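Local coordinates for hemolysin activator protein CdiB (Acinetobacter baumannii ACICU, PDB 6WIL) that probably exports its partner CdiA toxin across the outer membrane for contact-dependent growth inhibition, as a two-partner secretion (TpsB) transporter of the Omp85 superfamily, at residues F455-R460 and G502-R507; N439-Y444 and G477-Q482; R514-S519 and I541-I546; P415-D420 and Y444-L449. All blocks are in the same frame, centred on the assembly; numbering follows the deposited sequence.

Contact 1: residues F455-R460 and G502-R507. With C8E ((hydroxyethyloxy)tri(ethyloxy)octane), chain D.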
# COMPACT_ATOMS: atom_id res chain seq x y z
N PHE A 455 -1.19 5.62 -21.82
CA PHE A 455 -1.05 6.49 -20.66
C PHE A 455 -1.59 7.87 -21.02
O PHE A 455 -1.08 8.51 -21.95
CB PHE A 455 0.41 6.56 -20.22
CG PHE A 455 0.62 7.14 -18.85
CD1 PHE A 455 0.69 8.51 -18.67
CD2 PHE A 455 0.79 6.32 -17.76
CE1 PHE A 455 0.90 9.05 -17.42
CE2 PHE A 455 1.00 6.85 -16.50
CZ PHE A 455 1.06 8.21 -16.33
N TYR A 456 -2.61 8.32 -20.30
CA TYR A 456 -3.30 9.57 -20.60
C TYR A 456 -3.02 10.60 -19.51
O TYR A 456 -2.90 10.26 -18.33
CB TYR A 456 -4.81 9.33 -20.73
CG TYR A 456 -5.17 8.45 -21.90
CD1 TYR A 456 -5.07 7.06 -21.81
CD2 TYR A 456 -5.60 8.99 -23.10
CE1 TYR A 456 -5.40 6.25 -22.89
CE2 TYR A 456 -5.93 8.19 -24.18
CZ TYR A 456 -5.83 6.82 -24.07
OH TYR A 456 -6.15 6.03 -25.15
N ILE A 457 -2.90 11.85 -19.93
CA ILE A 457 -2.59 12.97 -19.01
C ILE A 457 -3.52 14.14 -19.31
O ILE A 457 -3.83 14.34 -20.44
CB ILE A 457 -1.11 13.37 -19.08
CG1 ILE A 457 -0.69 13.79 -20.48
CG2 ILE A 457 -0.23 12.26 -18.56
CD1 ILE A 457 0.77 14.11 -20.57
N GLY A 458 -3.87 14.88 -18.28
CA GLY A 458 -4.79 16.04 -18.35
C GLY A 458 -6.14 15.70 -17.76
O GLY A 458 -6.87 14.99 -18.41
N GLY A 459 -6.43 16.19 -16.57
CA GLY A 459 -7.67 15.89 -15.84
C GLY A 459 -7.40 15.74 -14.36
O GLY A 459 -6.28 15.80 -13.97
N ARG A 460 -8.42 15.46 -13.56
CA ARG A 460 -8.28 15.42 -12.11
C ARG A 460 -7.41 14.26 -11.62
O ARG A 460 -6.95 14.30 -10.47
CB ARG A 460 -9.66 15.34 -11.46
CG ARG A 460 -10.25 13.93 -11.42
CD ARG A 460 -11.77 13.94 -11.23
NE ARG A 460 -12.18 14.02 -9.83
CZ ARG A 460 -12.60 15.13 -9.23
NH1 ARG A 460 -12.68 16.26 -9.91
NH2 ARG A 460 -12.96 15.10 -7.95
N GLY A 502 2.74 16.17 -16.59
CA GLY A 502 2.59 14.93 -17.32
C GLY A 502 3.50 14.88 -18.53
O GLY A 502 3.84 15.91 -19.12
N TRP A 503 3.88 13.66 -18.90
CA TRP A 503 4.74 13.41 -20.05
C TRP A 503 4.23 12.20 -20.81
O TRP A 503 3.91 11.18 -20.20
CB TRP A 503 6.19 13.15 -19.63
CG TRP A 503 6.94 14.33 -19.12
CD1 TRP A 503 7.58 15.27 -19.86
CD2 TRP A 503 7.14 14.68 -17.75
NE1 TRP A 503 8.17 16.20 -19.04
CE2 TRP A 503 7.91 15.86 -17.73
CE3 TRP A 503 6.74 14.13 -16.53
CZ2 TRP A 503 8.29 16.49 -16.55
CZ3 TRP A 503 7.11 14.75 -15.36
CH2 TRP A 503 7.88 15.93 -15.38
N VAL A 504 4.15 12.32 -22.13
CA VAL A 504 3.87 11.18 -23.01
C VAL A 504 4.95 11.13 -24.08
O VAL A 504 5.52 12.16 -24.46
CB VAL A 504 2.47 11.25 -23.65
CG1 VAL A 504 1.40 10.98 -22.60
CG2 VAL A 504 2.25 12.59 -24.32
N ASN A 505 5.24 9.93 -24.55
CA ASN A 505 6.35 9.67 -25.47
C ASN A 505 6.15 8.27 -26.02
O ASN A 505 5.26 7.52 -25.59
CB ASN A 505 7.69 9.85 -24.75
CG ASN A 505 8.87 9.30 -25.53
OD1 ASN A 505 9.45 8.28 -25.15
ND2 ASN A 505 9.21 9.95 -26.63
N GLY A 506 6.98 7.91 -27.00
CA GLY A 506 6.88 6.62 -27.64
C GLY A 506 5.89 6.66 -28.79
O GLY A 506 5.51 7.72 -29.29
N ARG A 507 5.47 5.47 -29.21
CA ARG A 507 4.46 5.40 -30.25
C ARG A 507 3.14 5.96 -29.73
O ARG A 507 2.93 6.12 -28.53
CB ARG A 507 4.28 3.96 -30.72
C1 C8E D . 11.66 -1.31 -15.05
C2 C8E D . 10.51 -0.44 -15.54
C3 C8E D . 9.66 0.03 -14.36
C4 C8E D . 8.55 0.95 -14.87
C5 C8E D . 9.15 2.26 -15.36
C6 C8E D . 8.06 3.08 -16.05
C7 C8E D . 8.35 4.57 -15.86
C8 C8E D . 9.13 5.09 -17.06
O9 C8E D . 8.38 6.10 -17.67
C10 C8E D . 8.97 6.66 -18.81
C11 C8E D . 7.95 7.54 -19.53
O12 C8E D . 8.53 8.76 -19.87
C13 C8E D . 7.76 9.54 -20.74
C14 C8E D . 8.51 10.84 -21.07
O15 C8E D . 9.40 11.16 -20.03
C16 C8E D . 10.02 12.40 -20.19
C17 C8E D . 10.55 12.90 -18.84
O18 C8E D . 11.58 12.07 -18.38
C19 C8E D . 12.32 12.62 -17.33
C20 C8E D . 12.26 11.71 -16.10
O21 C8E D . 12.70 10.42 -16.44

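Contact 2: residues N439-Y444 and G477-Q482. With C8E ((hydroxyethyloxy)tri(ethyloxy)octane), chain D.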
# COMPACT_ATOMS: atom_id res chain seq x y z
N ASN A 439 2.99 12.42 -5.70
CA ASN A 439 2.47 11.21 -6.33
C ASN A 439 3.10 11.07 -7.71
O ASN A 439 3.06 12.00 -8.51
CB ASN A 439 0.94 11.27 -6.46
CG ASN A 439 0.25 11.39 -5.12
OD1 ASN A 439 0.68 10.81 -4.13
ND2 ASN A 439 -0.84 12.16 -5.09
N TRP A 440 3.65 9.89 -7.98
CA TRP A 440 4.29 9.61 -9.26
C TRP A 440 3.81 8.27 -9.79
O TRP A 440 3.82 7.27 -9.07
CB TRP A 440 5.81 9.61 -9.14
CG TRP A 440 6.49 9.26 -10.43
CD1 TRP A 440 6.88 10.12 -11.41
CD2 TRP A 440 6.87 7.95 -10.87
NE1 TRP A 440 7.47 9.43 -12.44
CE2 TRP A 440 7.49 8.09 -12.13
CE3 TRP A 440 6.76 6.67 -10.32
CZ2 TRP A 440 7.98 7.01 -12.85
CZ3 TRP A 440 7.25 5.59 -11.04
CH2 TRP A 440 7.85 5.77 -12.29
N ARG A 441 3.41 8.25 -11.06
CA ARG A 441 3.00 7.03 -11.74
C ARG A 441 3.63 7.02 -13.13
O ARG A 441 3.68 8.05 -13.80
CB ARG A 441 1.48 6.93 -11.84
CG ARG A 441 0.98 5.79 -12.71
CD ARG A 441 -0.40 5.34 -12.28
NE ARG A 441 -0.42 4.89 -10.89
CZ ARG A 441 -1.48 4.36 -10.29
NH1 ARG A 441 -1.41 3.97 -9.02
NH2 ARG A 441 -2.61 4.21 -10.96
N GLY A 442 4.11 5.85 -13.54
CA GLY A 442 4.81 5.74 -14.81
C GLY A 442 4.46 4.44 -15.51
O GLY A 442 4.18 3.42 -14.88
N GLN A 443 4.50 4.50 -16.84
CA GLN A 443 4.19 3.35 -17.68
C GLN A 443 5.16 3.30 -18.85
O GLN A 443 5.45 4.33 -19.48
CB GLN A 443 2.75 3.44 -18.20
CG GLN A 443 2.43 2.50 -19.35
CD GLN A 443 0.99 2.58 -19.77
OE1 GLN A 443 0.09 2.59 -18.93
NE2 GLN A 443 0.75 2.64 -21.07
N TYR A 444 5.68 2.10 -19.13
CA TYR A 444 6.59 1.87 -20.24
C TYR A 444 6.13 0.65 -21.02
O TYR A 444 5.99 -0.44 -20.45
CB TYR A 444 8.03 1.68 -19.76
CG TYR A 444 8.94 1.09 -20.81
CD1 TYR A 444 9.44 1.87 -21.85
CD2 TYR A 444 9.30 -0.25 -20.77
CE1 TYR A 444 10.27 1.32 -22.81
CE2 TYR A 444 10.12 -0.80 -21.73
CZ TYR A 444 10.61 -0.01 -22.75
OH TYR A 444 11.43 -0.57 -23.70
N GLY A 477 4.58 6.88 -20.63
CA GLY A 477 4.12 8.09 -19.98
C GLY A 477 4.41 8.05 -18.49
O GLY A 477 4.69 7.00 -17.91
N GLN A 478 4.33 9.23 -17.89
CA GLN A 478 4.48 9.37 -16.45
C GLN A 478 3.96 10.74 -16.05
O GLN A 478 4.02 11.69 -16.84
CB GLN A 478 5.94 9.21 -16.01
CG GLN A 478 6.85 10.35 -16.44
CD GLN A 478 8.30 10.14 -16.03
OE1 GLN A 478 8.62 10.03 -14.85
NE2 GLN A 478 9.18 10.08 -17.02
N TYR A 479 3.42 10.83 -14.84
CA TYR A 479 3.08 12.12 -14.26
C TYR A 479 3.61 12.20 -12.84
O TYR A 479 3.80 11.18 -12.17
CB TYR A 479 1.56 12.40 -14.27
CG TYR A 479 0.68 11.46 -13.47
CD1 TYR A 479 0.67 11.48 -12.08
CD2 TYR A 479 -0.20 10.59 -14.11
CE1 TYR A 479 -0.15 10.63 -11.34
CE2 TYR A 479 -1.02 9.74 -13.39
CZ TYR A 479 -0.99 9.77 -12.01
OH TYR A 479 -1.82 8.93 -11.29
N VAL A 480 3.87 13.42 -12.40
CA VAL A 480 4.25 13.68 -11.02
C VAL A 480 3.36 14.79 -10.49
O VAL A 480 3.35 15.91 -11.03
CB VAL A 480 5.74 14.05 -10.88
CG1 VAL A 480 6.15 15.09 -11.90
CG2 VAL A 480 6.03 14.53 -9.46
N GLN A 481 2.58 14.48 -9.46
CA GLN A 481 1.75 15.45 -8.77
C GLN A 481 2.45 15.89 -7.50
O GLN A 481 2.98 15.06 -6.75
CB GLN A 481 0.38 14.84 -8.43
CG GLN A 481 -0.41 14.38 -9.64
CD GLN A 481 -1.57 13.47 -9.27
OE1 GLN A 481 -1.49 12.69 -8.32
NE2 GLN A 481 -2.65 13.57 -10.03
N GLN A 482 2.48 17.20 -7.26
CA GLN A 482 3.09 17.75 -6.06
C GLN A 482 2.12 18.70 -5.39
O GLN A 482 1.38 19.42 -6.05
CB GLN A 482 4.40 18.47 -6.38
CG GLN A 482 5.55 17.52 -6.67
CD GLN A 482 6.86 18.25 -6.87
OE1 GLN A 482 7.74 18.21 -6.01
NE2 GLN A 482 7.00 18.91 -8.01
C1 C8E D . 11.66 -1.31 -15.05
C2 C8E D . 10.51 -0.44 -15.54
C3 C8E D . 9.66 0.03 -14.36
C4 C8E D . 8.55 0.95 -14.87
C5 C8E D . 9.15 2.26 -15.36
C6 C8E D . 8.06 3.08 -16.05
C7 C8E D . 8.35 4.57 -15.86
C8 C8E D . 9.13 5.09 -17.06
O9 C8E D . 8.38 6.10 -17.67
C10 C8E D . 8.97 6.66 -18.81
C11 C8E D . 7.95 7.54 -19.53
O12 C8E D . 8.53 8.76 -19.87
C13 C8E D . 7.76 9.54 -20.74
C14 C8E D . 8.51 10.84 -21.07
O15 C8E D . 9.40 11.16 -20.03
C16 C8E D . 10.02 12.40 -20.19
C17 C8E D . 10.55 12.90 -18.84
O18 C8E D . 11.58 12.07 -18.38
C19 C8E D . 12.32 12.62 -17.33
C20 C8E D . 12.26 11.71 -16.10
O21 C8E D . 12.70 10.42 -16.44

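Contact 3: residues R514-S519 and I541-I546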
# COMPACT_ATOMS: atom_id res chain seq x y z
N ARG A 514 3.76 16.75 -25.93
CA ARG A 514 4.16 15.70 -25.01
C ARG A 514 4.22 16.15 -23.56
O ARG A 514 4.66 15.38 -22.70
CB ARG A 514 5.53 15.16 -25.43
CG ARG A 514 5.72 15.01 -26.94
CD ARG A 514 7.09 14.45 -27.27
NE ARG A 514 8.17 15.30 -26.77
CZ ARG A 514 9.46 15.09 -26.99
NH1 ARG A 514 10.37 15.92 -26.49
NH2 ARG A 514 9.85 14.04 -27.71
N TYR A 515 3.78 17.37 -23.25
CA TYR A 515 3.99 17.92 -21.92
C TYR A 515 2.79 18.73 -21.46
O TYR A 515 2.19 19.48 -22.24
CB TYR A 515 5.25 18.80 -21.89
CG TYR A 515 5.58 19.32 -20.51
CD1 TYR A 515 6.23 18.50 -19.59
CD2 TYR A 515 5.25 20.61 -20.12
CE1 TYR A 515 6.54 18.96 -18.32
CE2 TYR A 515 5.56 21.08 -18.85
CZ TYR A 515 6.21 20.24 -17.96
OH TYR A 515 6.52 20.69 -16.70
N LEU A 516 2.45 18.58 -20.18
CA LEU A 516 1.39 19.35 -19.54
C LEU A 516 1.89 19.86 -18.20
O LEU A 516 2.61 19.16 -17.49
CB LEU A 516 0.12 18.52 -19.34
CG LEU A 516 -0.75 18.25 -20.56
CD1 LEU A 516 -1.92 17.35 -20.21
CD2 LEU A 516 -1.23 19.55 -21.18
N LEU A 517 1.51 21.09 -17.87
CA LEU A 517 1.82 21.69 -16.57
C LEU A 517 0.59 22.43 -16.09
O LEU A 517 0.15 23.40 -16.72
CB LEU A 517 3.02 22.64 -16.66
CG LEU A 517 3.32 23.43 -15.39
CD1 LEU A 517 3.99 22.56 -14.34
CD2 LEU A 517 4.18 24.66 -15.69
N GLY A 518 0.01 21.96 -14.98
CA GLY A 518 -1.14 22.60 -14.40
C GLY A 518 -0.90 22.97 -12.95
O GLY A 518 0.02 22.45 -12.31
N SER A 519 -1.72 23.87 -12.41
CA SER A 519 -1.60 24.28 -11.02
C SER A 519 -2.99 24.39 -10.41
O SER A 519 -3.96 24.72 -11.10
CB SER A 519 -0.85 25.60 -10.87
OG SER A 519 -0.49 25.84 -9.52
N ILE A 541 1.24 25.27 -18.89
CA ILE A 541 1.91 24.97 -20.15
C ILE A 541 1.18 23.82 -20.82
O ILE A 541 0.96 22.77 -20.20
CB ILE A 541 3.40 24.63 -19.94
CG1 ILE A 541 4.18 25.89 -19.55
CG2 ILE A 541 3.98 24.01 -21.20
CD1 ILE A 541 3.97 27.05 -20.50
N ALA A 542 0.81 24.02 -22.08
CA ALA A 542 0.11 22.99 -22.83
C ALA A 542 0.32 23.26 -24.31
O ALA A 542 0.59 24.40 -24.70
CB ALA A 542 -1.39 22.99 -22.50
N PRO A 543 0.21 22.23 -25.16
CA PRO A 543 0.21 22.47 -26.60
C PRO A 543 -0.95 23.35 -27.01
O PRO A 543 -1.91 23.55 -26.25
CB PRO A 543 0.09 21.06 -27.20
CG PRO A 543 0.55 20.15 -26.12
CD PRO A 543 0.16 20.80 -24.83
N ASP A 544 -0.87 23.88 -28.23
CA ASP A 544 -1.89 24.80 -28.71
C ASP A 544 -3.27 24.15 -28.76
O ASP A 544 -4.28 24.84 -28.58
CB ASP A 544 -1.50 25.33 -30.09
CG ASP A 544 -0.42 26.40 -30.02
OD1 ASP A 544 -0.70 27.50 -29.50
OD2 ASP A 544 0.71 26.13 -30.48
N SER A 545 -3.33 22.84 -28.98
CA SER A 545 -4.61 22.14 -29.07
C SER A 545 -5.29 21.98 -27.72
O SER A 545 -6.42 21.48 -27.68
CB SER A 545 -4.41 20.77 -29.72
OG SER A 545 -3.57 19.94 -28.94
N ILE A 546 -4.65 22.37 -26.61
CA ILE A 546 -5.24 22.30 -25.28
C ILE A 546 -5.57 23.72 -24.82
O ILE A 546 -4.77 24.65 -25.03
CB ILE A 546 -4.30 21.60 -24.28
CG1 ILE A 546 -3.97 20.18 -24.75
CG2 ILE A 546 -4.93 21.57 -22.90
CD1 ILE A 546 -5.02 19.14 -24.37

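Contact 4: residues P415-D420 and Y444-L449. With C8E ((hydroxyethyloxy)tri(ethyloxy)octane), chain D.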
# COMPACT_ATOMS: atom_id res chain seq x y z
N PRO A 415 3.44 -6.97 -23.27
CA PRO A 415 4.01 -6.67 -21.94
C PRO A 415 3.92 -5.20 -21.58
O PRO A 415 4.28 -4.33 -22.38
CB PRO A 415 5.46 -7.12 -22.08
CG PRO A 415 5.78 -6.85 -23.53
CD PRO A 415 4.49 -7.03 -24.30
N LEU A 416 3.43 -4.90 -20.38
CA LEU A 416 3.32 -3.53 -19.90
C LEU A 416 4.02 -3.41 -18.56
O LEU A 416 3.81 -4.23 -17.66
CB LEU A 416 1.85 -3.12 -19.76
CG LEU A 416 1.66 -1.62 -19.49
CD1 LEU A 416 2.13 -0.83 -20.70
CD2 LEU A 416 0.21 -1.29 -19.15
N TRP A 417 4.87 -2.39 -18.44
CA TRP A 417 5.55 -2.08 -17.19
C TRP A 417 4.85 -0.89 -16.54
O TRP A 417 4.64 0.14 -17.18
CB TRP A 417 7.02 -1.76 -17.43
CG TRP A 417 7.84 -2.96 -17.75
CD1 TRP A 417 8.05 -3.51 -18.98
CD2 TRP A 417 8.55 -3.78 -16.81
NE1 TRP A 417 8.85 -4.62 -18.87
CE2 TRP A 417 9.18 -4.80 -17.55
CE3 TRP A 417 8.72 -3.74 -15.43
CZ2 TRP A 417 9.96 -5.79 -16.95
CZ3 TRP A 417 9.50 -4.72 -14.83
CH2 TRP A 417 10.11 -5.73 -15.59
N SER A 418 4.49 -1.05 -15.27
CA SER A 418 3.84 0.01 -14.51
C SER A 418 4.60 0.24 -13.22
O SER A 418 5.17 -0.69 -12.63
CB SER A 418 2.38 -0.34 -14.21
OG SER A 418 1.60 -0.31 -15.39
N ALA A 419 4.62 1.49 -12.78
CA ALA A 419 5.35 1.85 -11.58
C ALA A 419 4.61 2.96 -10.85
O ALA A 419 3.85 3.73 -11.46
CB ALA A 419 6.78 2.29 -11.90
N ASP A 420 4.83 3.03 -9.54
CA ASP A 420 4.15 3.98 -8.68
C ASP A 420 5.09 4.42 -7.58
O ASP A 420 5.91 3.63 -7.09
CB ASP A 420 2.89 3.37 -8.07
CG ASP A 420 1.73 3.38 -9.02
OD1 ASP A 420 1.26 4.48 -9.35
OD2 ASP A 420 1.31 2.28 -9.47
N TYR A 444 5.68 2.10 -19.13
CA TYR A 444 6.59 1.87 -20.24
C TYR A 444 6.13 0.65 -21.02
O TYR A 444 5.99 -0.44 -20.45
CB TYR A 444 8.03 1.68 -19.76
CG TYR A 444 8.94 1.09 -20.81
CD1 TYR A 444 9.44 1.87 -21.85
CD2 TYR A 444 9.30 -0.25 -20.77
CE1 TYR A 444 10.27 1.32 -22.81
CE2 TYR A 444 10.12 -0.80 -21.73
CZ TYR A 444 10.61 -0.01 -22.75
OH TYR A 444 11.43 -0.57 -23.70
N ALA A 445 5.90 0.82 -22.32
CA ALA A 445 5.44 -0.25 -23.19
C ALA A 445 6.49 -0.55 -24.25
O ALA A 445 6.76 0.31 -25.10
CB ALA A 445 4.11 0.12 -23.85
N PRO A 446 7.10 -1.74 -24.25
CA PRO A 446 8.05 -2.06 -25.33
C PRO A 446 7.39 -2.16 -26.70
O PRO A 446 8.03 -1.82 -27.70
CB PRO A 446 8.64 -3.41 -24.89
CG PRO A 446 8.42 -3.46 -23.42
CD PRO A 446 7.13 -2.74 -23.17
N LYS A 447 6.15 -2.61 -26.77
CA LYS A 447 5.47 -2.82 -28.04
C LYS A 447 4.30 -1.85 -28.18
O LYS A 447 3.98 -1.08 -27.27
CB LYS A 447 4.98 -4.27 -28.17
CG LYS A 447 6.07 -5.30 -27.92
CD LYS A 447 7.33 -4.96 -28.71
CE LYS A 447 8.44 -5.96 -28.46
NZ LYS A 447 9.56 -5.43 -27.62
N ILE A 448 3.67 -1.90 -29.36
CA ILE A 448 2.51 -1.07 -29.63
C ILE A 448 1.35 -1.49 -28.73
O ILE A 448 1.11 -2.68 -28.51
CB ILE A 448 2.11 -1.16 -31.11
CG1 ILE A 448 3.26 -0.68 -32.00
CG2 ILE A 448 0.84 -0.37 -31.39
CD1 ILE A 448 3.82 0.66 -31.60
N LEU A 449 0.65 -0.50 -28.18
CA LEU A 449 -0.52 -0.73 -27.35
C LEU A 449 -1.79 -0.34 -28.11
O LEU A 449 -1.77 0.54 -28.97
CB LEU A 449 -0.44 0.07 -26.05
CG LEU A 449 0.66 -0.29 -25.06
CD1 LEU A 449 0.61 0.64 -23.87
CD2 LEU A 449 0.53 -1.74 -24.62
C1 C8E D . 11.66 -1.31 -15.05
C2 C8E D . 10.51 -0.44 -15.54
C3 C8E D . 9.66 0.03 -14.36
C4 C8E D . 8.55 0.95 -14.87
C5 C8E D . 9.15 2.26 -15.36
C6 C8E D . 8.06 3.08 -16.05
C7 C8E D . 8.35 4.57 -15.86
C8 C8E D . 9.13 5.09 -17.06
O9 C8E D . 8.38 6.10 -17.67
C10 C8E D . 8.97 6.66 -18.81
C11 C8E D . 7.95 7.54 -19.53
O12 C8E D . 8.53 8.76 -19.87
C13 C8E D . 7.76 9.54 -20.74
C14 C8E D . 8.51 10.84 -21.07
O15 C8E D . 9.40 11.16 -20.03
C16 C8E D . 10.02 12.40 -20.19
C17 C8E D . 10.55 12.90 -18.84
O18 C8E D . 11.58 12.07 -18.38
C19 C8E D . 12.32 12.62 -17.33
C20 C8E D . 12.26 11.71 -16.10
O21 C8E D . 12.70 10.42 -16.44
O HOH W 1 4.60 -3.27 -24.98

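Contact 1: residues F455-R460 and G502-R507
Phe455 O is approached across this contact not by a donor but by a methyl group, Val504 CG1, at 3.6 Å. No hydrogen bond joins the two segments. The backbones of Phe455 and Ile457 pair instead with Gly474 and Leu472 in a small hairpin, while Gly502 and Val504 pair with the next barrel strand, so each segment settles its polar edge within its own sheet. The short strand 455-457 then lies against the inner face of strand 493-505, their directions 139° apart and their axes 7.2 Å apart at closest approach.

Ile457 carries most of the packing. Its CG1 sits between the backbone N and the carbonyl carbon (chi1 59°), and the extended end drops CD1 onto the peptide that follows Gly502, 3.5 Å from Gly502 C. Because Gly502 carries no side chain, the methyl can settle directly on the backbone. The same Ile457 CD1 also meets Val504 CG1 at 3.8 Å, the two branched side chains crossing at a slant.

Trp503 leaves the strand on the far side, outside the barrel, where a detergent molecule lies over part of one indole face: C8E C17 is 3.8 Å above the plane of the Trp503 ring, displaced toward the rim. Strand 455-457 belongs to the long extracellular loop that Omp85 proteins fold back into the barrel lumen. With only van der Waals contacts across the interface, some of them methyl against backbone, and hydrogen bonds kept to either side, its seating here rests on shape and burial.

Contact 2: residues N439-Y444 and G477-Q482
Trp440 NE1 donates to Gln478 OE1 at 2.7 Å, the oxygen offering a lone pair. Because that oxygen lies in the indole plane, it is the ring's edge that does the binding; the amide itself is turned 76° from the ring. CG of Trp440 stands opposite its own backbone N (chi1 177°), which lays the ring along the strand and over the bare Gly442. The other end of the Gln478 amide is used as well: NE2 is 3.2 Å from C8E O12 and bonds equally to C8E O15. Both polar atoms of this buried glutamine on the outer barrel wall are thus satisfied, one by protein and one by detergent.

Beneath them the backbones run antiparallel at 175°. Three hydrogen-bonded pairs, Asn439 with Gln481, Arg441 with Tyr479 and Gln443 with Gly477, each exchange two N-H...O bonds, from 2.7 Å for Gln443 N to Gly477 O up to 3.2 Å for Arg441 N to Tyr479 O.

The lumenal face is polar too. Asn439 ND2 makes a weak bond to Gln481 OE1 at 3.3 Å. Arg441 runs beside Tyr479 in the same direction and sets CB over the ring face, a CH-pi contact 4.1 Å from the centroid; its guanidinium goes on to Asp420 in a salt bridge whose modelled length is doubtfully short, while Gln443 NE2 bonds to Asp453 O and Asp475 O.

Strands 414-429 and 493-505 flank this pair in the barrel wall, and Phe455 of the infolded loop packs on Arg441 and Gln443 from within.

Contact 3: residues R514-S519 and I541-I546
Leu517 and Ile541 face each other as an antiparallel hydrogen-bonded pair, Leu517 N reaching Ile541 O at 2.9 Å and Ile541 N answering to Leu517 O at 3.1 Å. This is the end of the regular pairing: after Ile541 the chain peels away and closes a type I turn from Pro543 to Ile546.

On the outer surface Ile541 wedges between two neighbours. Its CB rests 3.9 Å from Leu517 CB, and its CG2 branch enters at the rim of the Tyr515 ring, 3.8 Å from CD2 and in the ring plane. The tyrosine therefore offers a side wall rather than a lid, and its OH is held by Gln501 of the preceding strand.

The lumenal face has a smaller fit. Leu516 begins by pointing away from the turn, yet its branch swings CD2 back to 3.7 Å from Ala542 CB, with Pro543 CD a little farther off. Pro543 CD also butts against Tyr515 O at 3.5 Å, filling with carbon the place where a strand would have continued its pairing. Phe466, from the infolded loop, packs on Leu516, Ala542 and Ile546 from inside.

Proline lacks an N-H, so Pro543 could not continue the backbone pairing as a donor. The chemistry matches a strand-to-loop exit in a barrel: two backbone bonds fix the last pair, and beyond them aliphatic packing takes over.

Contact 4: residues P415-D420 and Y444-L449
Trp417 and Tyr444 form an antiparallel hydrogen-bonded pair whose two bonds, Trp417 N to Tyr444 O and Tyr444 N to Trp417 O, are both 3.0 Å. They close the pairing at this end, for from Ala445 the chain turns off into a loop.

Outside the barrel Trp417 CD1 comes to the edge of the Tyr444 ring, near its plane and 3.9 Å from Tyr444 CD2. One face of the indole is taken up by detergent, with C8E C1 3.7 Å above the plane of the Trp417 ring, toward the rim. Pro446 follows on the same side, its CD 3.4 Å from Pro415 O.

That carbonyl has a true donor in a water, which gives a hydrogen bond to Pro415 O at 2.8 Å and accepts one from Lys447 N, although the modelled length of the latter is doubtfully short. One solvent molecule may so carry the link on where the backbones have parted.

On the inner face Leu416, its first torsion nearly fully extended (chi1 -170°), swings its branch inward and brings CD1 to Ala445 CB at 3.8 Å and to Leu449 CD1 at the same distance, the two leucines meeting nearly at right angles.

Asn476, at the start of the next wall strand, and Asp475, just before it, hold Ala445 N and Leu449 N respectively through their side chains. On the other flank strand 374-386 pairs with 414-429, and its Tyr382 meets Trp417 edge-to-face.

All four contacts lie in or against the C-terminal strands of the barrel wall. Contact 2 is regular pairing of adjacent strands, rich in backbone and amide hydrogen bonds; contacts 3 and 4 are the frayed outer ends of such pairing, each reduced to one bonded pair and then mainly apolar packing, with a water in contact 4 and exposed residues at the margin. Contact 1 is the most buried, and joins the infolded loop to the wall without any hydrogen bond. Contacts 2 and 4 share Tyr444, strand 432-444 lying next to 414-429. Contacts 1, 2 and 4 touch the same detergent, while 3 and 4 stand about 23 Å apart between centres.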